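Local coordinates for protein halogenase (Chondromyces crocatus, PDB 3E1T) that binds flavin-adenine dinucleotide and, as an FAD-dependent halogenase, probably chlorinates an aromatic group during formation of the myxobacterial product chondrochloren, at residues 21-26 / 31-36; 135-140 / 145-150; 220-225 / 260-265. All coordinates share one frame; numbering follows the deposited sequence.

How the interactions relate
Interactions 1, 2 and 3 follow one another along the chain without overlap. Interaction 1 ties helix 17-27 to strand 33-36 of the five-stranded parallel sheet, and interaction 2 is a hairpin of the neighbouring four-stranded mixed sheet. Their centres lie about 17 Å apart and they touch where Leu-36 CD1 packs 3.7 Å from Tyr-149 CG, so strand 33-36 lies between its helix and the hairpin. Interaction 3 belongs to the large mixed sheet across the chain's centre, with its own centre about 38 Å from that of interaction 1 and about 44 Å from that of interaction 2. FAD touches Leu-36 of interaction 1 and Trp-221 of interaction 3, and so spans the distance between them.

Interaction 1 of 3, residues 21-26 / 31-36; sequences TLASFV and HRVLLL
In Val-26 and His-31 two torsions set up the closest part of the contact. A chi1 of 175° sets CG1 of Val-26 anti to its backbone N and brings it beside the ND1 and CB side of His-31, and a chi1 of -62° swings the imidazole of His-31 anti to its carbonyl carbon, back toward the end of the helix, with ND1 next to Val-26 O. The two side chains cross at about a right angle, with Val-26 CG1 3.6 Å from His-31 ND1. The same nitrogen donates a hydrogen bond of 3.2 Å to Val-26 O. It is bent, with 142° at the hydrogen, and the oxygen sits at the ring edge, somewhat out of the ring plane. Val-26 lies in the last turn of helix 17-27, where carbonyls commonly run out of amide donors, and the imidazole supplies one. Asn-331 of helix 315-333 joins in, its OD1 in a weak bond with His-31 ND1 and its ND2 bonded to Phe-25 O. An alanine in place of His-31 would probably leave the Val-26 carbonyl without this donor and take away the ring atoms that pack beside CG1.

Further along, contact is wholly apolar. Val-33 CG1 is 4.2 Å from Val-26 CG1, while its other methyl, CG2, comes 3.8 Å from Ala-23 CB. Leu-35 CD2 reaches the same CB at 3.7 Å, so the small alanine is met by two strand side chains at once, and the helix can lie close to the sheet.

Helix and strand run roughly antiparallel, as they must in the beta-alpha-beta unit of strand 10-13, helix 17-27 and strand 33-36. With its GxGxxG-type turn and Leu-36 touching FAD, this arrangement is consistent with the Rossmann-type dinucleotide-binding fold of flavoproteins.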
loop_
_atom_site.group_PDB
_atom_site.type_symbol
_atom_site.label_atom_id
_atom_site.label_comp_id
_atom_site.label_asym_id
_atom_site.label_seq_id
_atom_site.Cartn_x
_atom_site.Cartn_y
_atom_site.Cartn_z
ATOM N N THR A 21 0.437 -13.592 4.623
ATOM C CA THR A 21 1.729 -13.377 5.286
ATOM C C THR A 21 1.649 -13.586 6.803
ATOM O O THR A 21 2.503 -14.269 7.397
ATOM C CB THR A 21 2.332 -11.976 4.950
ATOM O OG1 THR A 21 2.601 -11.886 3.543
ATOM C CG2 THR A 21 3.623 -11.738 5.698
ATOM N N LEU A 22 0.644 -12.975 7.424
ATOM C CA LEU A 22 0.374 -13.165 8.853
ATOM C C LEU A 22 0.044 -14.630 9.187
ATOM O O LEU A 22 0.607 -15.189 10.109
ATOM C CB LEU A 22 -0.775 -12.267 9.306
ATOM C CG LEU A 22 -1.421 -12.564 10.664
ATOM C CD1 LEU A 22 -0.426 -12.537 11.819
ATOM C CD2 LEU A 22 -2.522 -11.589 10.928
ATOM N N ALA A 23 -0.876 -15.226 8.439
ATOM C CA ALA A 23 -1.237 -16.632 8.652
ATOM C C ALA A 23 0.007 -17.526 8.613
ATOM O O ALA A 23 0.257 -18.276 9.553
ATOM C CB ALA A 23 -2.267 -17.073 7.624
ATOM N N SER A 24 0.804 -17.413 7.548
ATOM C CA SER A 24 2.042 -18.191 7.423
ATOM C C SER A 24 2.965 -18.055 8.626
ATOM O O SER A 24 3.449 -19.056 9.141
ATOM C CB SER A 24 2.803 -17.823 6.149
ATOM O OG SER A 24 2.005 -18.048 5.010
ATOM N N PHE A 25 3.201 -16.823 9.077
ATOM C CA PHE A 25 4.167 -16.544 10.155
ATOM C C PHE A 25 3.770 -17.095 11.530
ATOM O O PHE A 25 4.630 -17.355 12.375
ATOM C CB PHE A 25 4.411 -15.029 10.295
ATOM C CG PHE A 25 5.377 -14.451 9.289
ATOM C CD1 PHE A 25 6.403 -15.219 8.750
ATOM C CD2 PHE A 25 5.272 -13.121 8.911
ATOM C CE1 PHE A 25 7.303 -14.670 7.830
ATOM C CE2 PHE A 25 6.163 -12.565 7.994
ATOM C CZ PHE A 25 7.182 -13.341 7.454
ATOM N N VAL A 26 2.473 -17.206 11.785
ATOM C CA VAL A 26 2.018 -17.746 13.058
ATOM C C VAL A 26 2.009 -19.285 12.992
ATOM O O VAL A 26 2.429 -19.946 13.936
ATOM C CB VAL A 26 0.636 -17.173 13.494
ATOM C CG1 VAL A 26 0.141 -17.856 14.779
ATOM C CG2 VAL A 26 0.713 -15.655 13.704
ATOM N N HIS A 31 1.154 -22.990 15.432
ATOM C CA HIS A 31 -0.130 -22.623 16.009
ATOM C C HIS A 31 -1.254 -22.954 15.045
ATOM O O HIS A 31 -1.012 -23.133 13.849
ATOM C CB HIS A 31 -0.152 -21.137 16.372
ATOM C CG HIS A 31 0.868 -20.746 17.397
ATOM N ND1 HIS A 31 1.906 -19.883 17.118
ATOM C CD2 HIS A 31 1.007 -21.090 18.699
ATOM C CE1 HIS A 31 2.639 -19.710 18.204
ATOM N NE2 HIS A 31 2.114 -20.430 19.180
ATOM N N ARG A 32 -2.478 -23.052 15.569
ATOM C CA ARG A 32 -3.654 -23.361 14.752
ATOM C C ARG A 32 -4.215 -22.075 14.142
ATOM O O ARG A 32 -4.738 -21.222 14.855
ATOM C CB ARG A 32 -4.753 -24.053 15.586
ATOM C CG ARG A 32 -4.249 -25.146 16.540
ATOM C CD ARG A 32 -5.374 -25.824 17.340
ATOM N NE ARG A 32 -6.156 -24.947 18.233
ATOM C CZ ARG A 32 -5.709 -24.356 19.346
ATOM N NH1 ARG A 32 -4.444 -24.484 19.737
ATOM N NH2 ARG A 32 -6.534 -23.606 20.070
ATOM N N VAL A 33 -4.097 -21.929 12.827
ATOM C CA VAL A 33 -4.695 -20.767 12.170
ATOM C C VAL A 33 -5.632 -21.135 11.026
ATOM O O VAL A 33 -5.346 -22.029 10.227
ATOM C CB VAL A 33 -3.659 -19.602 11.830
ATOM C CG1 VAL A 33 -2.213 -20.007 12.075
ATOM C CG2 VAL A 33 -3.882 -19.001 10.418
ATOM N N LEU A 34 -6.771 -20.449 11.011
ATOM C CA LEU A 34 -7.744 -20.492 9.937
ATOM C C LEU A 34 -7.637 -19.170 9.174
ATOM O O LEU A 34 -7.479 -18.109 9.778
ATOM C CB LEU A 34 -9.150 -20.587 10.534
ATOM C CG LEU A 34 -10.380 -21.176 9.832
ATOM C CD1 LEU A 34 -11.602 -20.345 10.182
ATOM C CD2 LEU A 34 -10.262 -21.345 8.327
ATOM N N LEU A 35 -7.736 -19.243 7.854
ATOM C CA LEU A 35 -7.773 -18.058 7.025
ATOM C C LEU A 35 -8.944 -18.200 6.074
ATOM O O LEU A 35 -9.025 -19.174 5.321
ATOM C CB LEU A 35 -6.424 -17.882 6.302
ATOM C CG LEU A 35 -6.104 -17.103 5.013
ATOM C CD1 LEU A 35 -7.263 -16.453 4.285
ATOM C CD2 LEU A 35 -4.973 -16.115 5.276
ATOM N N LEU A 36 -9.861 -17.238 6.142
ATOM C CA LEU A 36 -11.041 -17.209 5.278
ATOM C C LEU A 36 -10.924 -16.144 4.184
ATOM O O LEU A 36 -10.704 -14.967 4.476
ATOM C CB LEU A 36 -12.310 -16.985 6.116
ATOM C CG LEU A 36 -12.639 -18.004 7.225
ATOM C CD1 LEU A 36 -13.863 -17.570 8.004
ATOM C CD2 LEU A 36 -12.869 -19.394 6.649
#

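Interaction 2 of 3, residues 135-140 / 145-150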
loop_
_atom_site.group_PDB
_atom_site.type_symbol
_atom_site.label_atom_id
_atom_site.label_comp_id
_atom_site.label_asym_id
_atom_site.label_seq_id
_atom_site.Cartn_x
_atom_site.Cartn_y
_atom_site.Cartn_z
ATOM N N ILE A 135 -18.733 -12.274 7.762
ATOM C CA ILE A 135 -19.902 -11.412 7.837
ATOM C C ILE A 135 -19.799 -10.500 9.050
ATOM O O ILE A 135 -20.140 -9.313 8.994
ATOM C CB ILE A 135 -21.209 -12.268 7.932
ATOM C CG1 ILE A 135 -21.288 -13.278 6.778
ATOM C CG2 ILE A 135 -22.456 -11.388 7.941
ATOM C CD1 ILE A 135 -21.374 -12.637 5.392
ATOM N N ASP A 136 -19.327 -11.069 10.154
ATOM C CA ASP A 136 -19.232 -10.350 11.415
ATOM C C ASP A 136 -18.114 -10.941 12.226
ATOM O O ASP A 136 -17.849 -12.137 12.133
ATOM C CB ASP A 136 -20.535 -10.504 12.218
ATOM C CG ASP A 136 -21.748 -9.997 11.474
ATOM O OD1 ASP A 136 -21.912 -8.760 11.385
ATOM O OD2 ASP A 136 -22.539 -10.835 10.988
ATOM N N VAL A 137 -17.464 -10.099 13.023
ATOM C CA VAL A 137 -16.604 -10.547 14.115
ATOM C C VAL A 137 -17.456 -10.588 15.397
ATOM O O VAL A 137 -18.209 -9.658 15.667
ATOM C CB VAL A 137 -15.383 -9.609 14.321
ATOM C CG1 VAL A 137 -14.556 -10.048 15.523
ATOM C CG2 VAL A 137 -14.497 -9.565 13.057
ATOM N N LEU A 138 -17.306 -11.651 16.189
ATOM C CA LEU A 138 -18.131 -11.850 17.386
ATOM C C LEU A 138 -17.381 -11.494 18.652
ATOM O O LEU A 138 -16.205 -11.815 18.794
ATOM C CB LEU A 138 -18.650 -13.293 17.463
ATOM C CG LEU A 138 -19.353 -13.828 16.210
ATOM C CD1 LEU A 138 -19.655 -15.323 16.333
ATOM C CD2 LEU A 138 -20.612 -13.044 15.891
ATOM N N PHE A 139 -18.081 -10.839 19.576
ATOM C CA PHE A 139 -17.493 -10.393 20.826
ATOM C C PHE A 139 -18.147 -11.009 22.061
ATOM O O PHE A 139 -19.363 -11.220 22.114
ATOM C CB PHE A 139 -17.548 -8.864 20.929
ATOM C CG PHE A 139 -16.634 -8.163 19.956
ATOM C CD1 PHE A 139 -15.373 -7.737 20.354
ATOM C CD2 PHE A 139 -17.032 -7.948 18.645
ATOM C CE1 PHE A 139 -14.518 -7.107 19.455
ATOM C CE2 PHE A 139 -16.179 -7.318 17.731
ATOM C CZ PHE A 139 -14.924 -6.900 18.140
ATOM N N GLU A 140 -17.302 -11.270 23.051
ATOM C CA GLU A 140 -17.721 -11.738 24.355
ATOM C C GLU A 140 -16.658 -11.246 25.333
ATOM O O GLU A 140 -15.466 -11.237 25.008
ATOM C CB GLU A 140 -17.824 -13.265 24.343
ATOM C CG GLU A 140 -18.035 -13.934 25.690
ATOM C CD GLU A 140 -19.350 -13.571 26.312
ATOM O OE1 GLU A 140 -20.412 -13.911 25.733
ATOM O OE2 GLU A 140 -19.320 -12.944 27.389
ATOM N N VAL A 145 -13.890 -12.801 19.815
ATOM C CA VAL A 145 -13.799 -14.228 20.181
ATOM C C VAL A 145 -14.054 -15.175 19.026
ATOM O O VAL A 145 -13.791 -16.372 19.132
ATOM C CB VAL A 145 -14.705 -14.621 21.404
ATOM C CG1 VAL A 145 -14.060 -14.200 22.725
ATOM C CG2 VAL A 145 -16.099 -14.062 21.273
ATOM N N GLY A 146 -14.573 -14.642 17.930
ATOM C CA GLY A 146 -14.813 -15.454 16.751
ATOM C C GLY A 146 -15.353 -14.660 15.593
ATOM O O GLY A 146 -15.345 -13.428 15.620
ATOM N N VAL A 147 -15.805 -15.369 14.568
ATOM C CA VAL A 147 -16.408 -14.746 13.405
ATOM C C VAL A 147 -17.662 -15.501 12.967
ATOM O O VAL A 147 -17.800 -16.694 13.250
ATOM C CB VAL A 147 -15.410 -14.664 12.200
ATOM C CG1 VAL A 147 -14.206 -13.775 12.536
ATOM C CG2 VAL A 147 -14.967 -16.061 11.743
ATOM N N ARG A 148 -18.578 -14.800 12.303
ATOM C CA ARG A 148 -19.630 -15.446 11.522
ATOM C C ARG A 148 -19.261 -15.338 10.053
ATOM O O ARG A 148 -18.887 -14.258 9.590
ATOM C CB ARG A 148 -21.005 -14.798 11.757
ATOM C CG ARG A 148 -21.971 -14.955 10.558
ATOM C CD ARG A 148 -23.430 -14.624 10.852
ATOM N NE ARG A 148 -23.605 -13.489 11.757
ATOM C CZ ARG A 148 -23.887 -13.614 13.046
ATOM N NH1 ARG A 148 -24.024 -14.821 13.574
ATOM N NH2 ARG A 148 -24.027 -12.540 13.805
ATOM N N TYR A 149 -19.372 -16.447 9.324
ATOM C CA TYR A 149 -19.095 -16.470 7.887
ATOM C C TYR A 149 -20.102 -17.321 7.119
ATOM O O TYR A 149 -20.852 -18.083 7.717
ATOM C CB TYR A 149 -17.670 -16.986 7.613
ATOM C CG TYR A 149 -17.412 -18.428 8.018
ATOM C CD1 TYR A 149 -17.490 -19.459 7.084
ATOM C CD2 TYR A 149 -17.071 -18.754 9.331
ATOM C CE1 TYR A 149 -17.246 -20.789 7.451
ATOM C CE2 TYR A 149 -16.825 -20.076 9.712
ATOM C CZ TYR A 149 -16.911 -21.086 8.767
ATOM O OH TYR A 149 -16.665 -22.391 9.139
ATOM N N ARG A 150 -20.102 -17.178 5.793
ATOM C CA ARG A 150 -20.805 -18.104 4.902
ATOM C C ARG A 150 -19.752 -18.928 4.174
ATOM O O ARG A 150 -18.786 -18.365 3.649
ATOM C CB ARG A 150 -21.656 -17.369 3.865
ATOM C CG ARG A 150 -22.391 -16.138 4.362
ATOM C CD ARG A 150 -23.125 -15.461 3.208
ATOM N NE ARG A 150 -24.365 -16.162 2.861
ATOM C CZ ARG A 150 -25.038 -15.993 1.725
ATOM N NH1 ARG A 150 -24.599 -15.149 0.796
ATOM N NH2 ARG A 150 -26.158 -16.671 1.512
HETATM O O HOH W 1 -24.950 -11.561 10.374
#
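Val-137 and Val-147 face each other in the middle of a beta hairpin, strands 133-140 and 143-150, that carries a classic bulge towards each end. Here the strands are closest, and both valines point to the covered side of the sheet, where Ile-164 of strand 163-166 packs against them; Val-137 CG2 and Val-147 CG1 are 4.3 Å apart. The backbone ladder is firm. Leu-138 N bonds to Gly-146 O at 2.7 Å, although the donor stands well above the carbonyl plane, and Arg-148 N returns to Asp-136 O at 2.8 Å.

In one bulge Ile-135 and Asp-136 both donate to Arg-148 O, the first at 2.7 Å and the second, longer, at 3.3 Å. In the other, Leu-138 O takes Val-145 N almost head-on and Gly-146 N only weakly.

The other face, bearing Asp-136, Leu-138 and Arg-148, is looser and partly open to solvent. Leu-138 lies along the backbone of Gly-146 and Val-147, its CD1 near the Val-147 carbonyl, and brings CD2 over one face of the Arg-148 guanidinium, crossing it at about a right angle. Asp-136 and Arg-148 run side by side in the same direction, but their flat ends are turned 71° apart. The salt bridge is a single bond rather than a two-pronged grip, Arg-148 NE to Asp-136 OD2 at 3.0 Å, reaching the oxygen on its anti side. A bend at chi3 of 38° carries the guanidinium round to it. Water 1 bridges the pair, donating to Asp-136 OD2 at 2.6 Å and accepting a weak bond from Arg-148 NE.

Interaction 3 of 3, residues 220-225 / 260-265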
loop_
_atom_site.group_PDB
_atom_site.type_symbol
_atom_site.label_atom_id
_atom_site.label_comp_id
_atom_site.label_asym_id
_atom_site.label_seq_id
_atom_site.Cartn_x
_atom_site.Cartn_y
_atom_site.Cartn_z
ATOM N N PHE A 220 0.467 9.585 -14.093
ATOM C CA PHE A 220 0.290 8.225 -14.587
ATOM C C PHE A 220 1.300 7.285 -13.952
ATOM O O PHE A 220 2.442 7.677 -13.690
ATOM C CB PHE A 220 0.511 8.188 -16.103
ATOM C CG PHE A 220 -0.727 8.360 -16.914
ATOM C CD1 PHE A 220 -1.544 7.267 -17.194
ATOM C CD2 PHE A 220 -1.057 9.603 -17.439
ATOM C CE1 PHE A 220 -2.699 7.415 -17.962
ATOM C CE2 PHE A 220 -2.202 9.776 -18.207
ATOM C CZ PHE A 220 -3.027 8.680 -18.482
ATOM N N TRP A 221 0.890 6.047 -13.703
ATOM C CA TRP A 221 1.855 4.964 -13.544
ATOM C C TRP A 221 1.863 4.095 -14.795
ATOM O O TRP A 221 0.870 4.039 -15.532
ATOM C CB TRP A 221 1.608 4.125 -12.282
ATOM C CG TRP A 221 0.477 3.118 -12.370
ATOM C CD1 TRP A 221 0.501 1.906 -13.003
ATOM C CD2 TRP A 221 -0.821 3.220 -11.755
ATOM N NE1 TRP A 221 -0.710 1.259 -12.852
ATOM C CE2 TRP A 221 -1.532 2.038 -12.079
ATOM C CE3 TRP A 221 -1.457 4.205 -10.980
ATOM C CZ2 TRP A 221 -2.843 1.809 -11.647
ATOM C CZ3 TRP A 221 -2.758 3.972 -10.537
ATOM C CH2 TRP A 221 -3.444 2.781 -10.884
ATOM N N TYR A 222 2.988 3.419 -15.019
ATOM C CA TYR A 222 3.231 2.611 -16.224
ATOM C C TYR A 222 4.125 1.468 -15.774
ATOM O O TYR A 222 5.328 1.642 -15.614
ATOM C CB TYR A 222 3.939 3.445 -17.298
ATOM C CG TYR A 222 4.096 2.771 -18.664
ATOM C CD1 TYR A 222 3.132 2.942 -19.654
ATOM C CD2 TYR A 222 5.222 1.999 -18.972
ATOM C CE1 TYR A 222 3.267 2.348 -20.913
ATOM C CE2 TYR A 222 5.374 1.394 -20.256
ATOM C CZ TYR A 222 4.388 1.576 -21.209
ATOM O OH TYR A 222 4.494 1.009 -22.472
ATOM N N ILE A 223 3.517 0.319 -15.513
ATOM C CA ILE A 223 4.207 -0.811 -14.901
ATOM C C ILE A 223 4.236 -1.962 -15.891
ATOM O O ILE A 223 3.173 -2.443 -16.300
ATOM C CB ILE A 223 3.501 -1.284 -13.616
ATOM C CG1 ILE A 223 3.406 -0.142 -12.592
ATOM C CG2 ILE A 223 4.206 -2.513 -13.032
ATOM C CD1 ILE A 223 2.456 -0.421 -11.409
ATOM N N PRO A 224 5.445 -2.396 -16.296
ATOM C CA PRO A 224 5.532 -3.572 -17.162
ATOM C C PRO A 224 5.345 -4.858 -16.358
ATOM O O PRO A 224 6.045 -5.085 -15.355
ATOM C CB PRO A 224 6.945 -3.487 -17.745
ATOM C CG PRO A 224 7.753 -2.729 -16.700
ATOM C CD PRO A 224 6.770 -1.822 -15.975
ATOM N N LEU A 225 4.392 -5.679 -16.791
ATOM C CA LEU A 225 4.092 -6.946 -16.122
ATOM C C LEU A 225 4.708 -8.146 -16.840
ATOM O O LEU A 225 5.051 -9.152 -16.218
ATOM C CB LEU A 225 2.583 -7.106 -15.979
ATOM C CG LEU A 225 1.938 -6.004 -15.126
ATOM C CD1 LEU A 225 0.448 -6.191 -15.079
ATOM C CD2 LEU A 225 2.551 -5.993 -13.713
ATOM N N PRO A 260 2.513 13.353 -22.755
ATOM C CA PRO A 260 3.493 13.001 -23.797
ATOM C C PRO A 260 4.180 11.629 -23.677
ATOM O O PRO A 260 4.038 10.802 -24.590
ATOM C CB PRO A 260 4.498 14.143 -23.710
ATOM C CG PRO A 260 3.640 15.318 -23.405
ATOM C CD PRO A 260 2.533 14.805 -22.482
ATOM N N ILE A 261 4.904 11.379 -22.583
ATOM C CA ILE A 261 5.611 10.099 -22.440
ATOM C C ILE A 261 4.675 8.885 -22.498
ATOM O O ILE A 261 5.011 7.872 -23.117
ATOM C CB ILE A 261 6.548 10.035 -21.196
ATOM C CG1 ILE A 261 7.311 8.700 -21.167
ATOM C CG2 ILE A 261 5.773 10.257 -19.892
ATOM C CD1 ILE A 261 8.639 8.748 -20.417
ATOM N N ILE A 262 3.501 9.001 -21.880
ATOM C CA ILE A 262 2.531 7.909 -21.881
ATOM C C ILE A 262 1.910 7.753 -23.267
ATOM O O ILE A 262 1.711 6.627 -23.736
ATOM C CB ILE A 262 1.420 8.102 -20.800
ATOM C CG1 ILE A 262 2.026 8.242 -19.390
ATOM C CG2 ILE A 262 0.370 6.982 -20.873
ATOM C CD1 ILE A 262 2.961 7.104 -18.937
ATOM N N LYS A 263 1.609 8.878 -23.916
ATOM C CA LYS A 263 1.102 8.857 -25.296
ATOM C C LYS A 263 2.049 8.091 -26.225
ATOM O O LYS A 263 1.619 7.217 -26.990
ATOM C CB LYS A 263 0.867 10.279 -25.828
ATOM C CG LYS A 263 0.265 10.307 -27.246
ATOM C CD LYS A 263 -0.327 11.659 -27.599
ATOM C CE LYS A 263 -0.634 11.777 -29.103
ATOM N NZ LYS A 263 -1.414 10.623 -29.662
ATOM N N GLU A 264 3.338 8.399 -26.140
ATOM C CA GLU A 264 4.313 7.732 -27.000
ATOM C C GLU A 264 4.536 6.258 -26.631
ATOM O O GLU A 264 4.596 5.395 -27.514
ATOM C CB GLU A 264 5.622 8.528 -27.111
ATOM C CG GLU A 264 6.577 8.422 -25.949
ATOM C CD GLU A 264 8.035 8.520 -26.399
ATOM O OE1 GLU A 264 8.655 9.587 -26.189
ATOM O OE2 GLU A 264 8.558 7.533 -26.967
ATOM N N TYR A 265 4.607 5.951 -25.336
ATOM C CA TYR A 265 4.821 4.568 -24.927
ATOM C C TYR A 265 3.665 3.654 -25.307
ATOM O O TYR A 265 3.866 2.446 -25.469
ATOM C CB TYR A 265 5.136 4.468 -23.430
ATOM C CG TYR A 265 6.594 4.698 -23.089
ATOM C CD1 TYR A 265 7.284 5.797 -23.600
ATOM C CD2 TYR A 265 7.279 3.827 -22.251
ATOM C CE1 TYR A 265 8.609 6.022 -23.293
ATOM C CE2 TYR A 265 8.620 4.040 -21.939
ATOM C CZ TYR A 265 9.274 5.147 -22.465
ATOM O OH TYR A 265 10.590 5.384 -22.166
#
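Phe-220 and Tyr-222, on strand 218-224 of the large mixed sheet, pack under the short helix 260-266, which meets them with Ile-262 and Tyr-265. The layer is a buried strand-helix interface; Trp-221, between them in sequence, points away from the helix and touches FAD, so one strand serves the cofactor pocket on one face and this hydrophobic layer on the other.

Ile-262 is shared by both strand residues. Its CG2 sits over the centre of the Phe-220 ring, a CH-pi contact 4.2 Å from the centroid, while CG1 comes 3.6 Å from Phe-220 CB and CD1 reaches on to Tyr-222 CB at 4.1 Å. Ile-256 of helix 248-257 packs against both Phe-220 and Ile-262.

Tyr-222, with CG anti to the backbone N (chi1 -173°), extends its ring out towards the helix. There Tyr-265 turns an edge to its face in a T-shaped pair, planes at 87° and centroids 5.4 Å apart. The Tyr-222 hydroxyl passes beside Tyr-265 CB and makes its hydrogen bond to Lys-200 O, which fixes the far end of the ring. The nearest ring atoms of the T-shaped pair are Tyr-265 CD2 and Tyr-222 CE2, 3.7 Å apart.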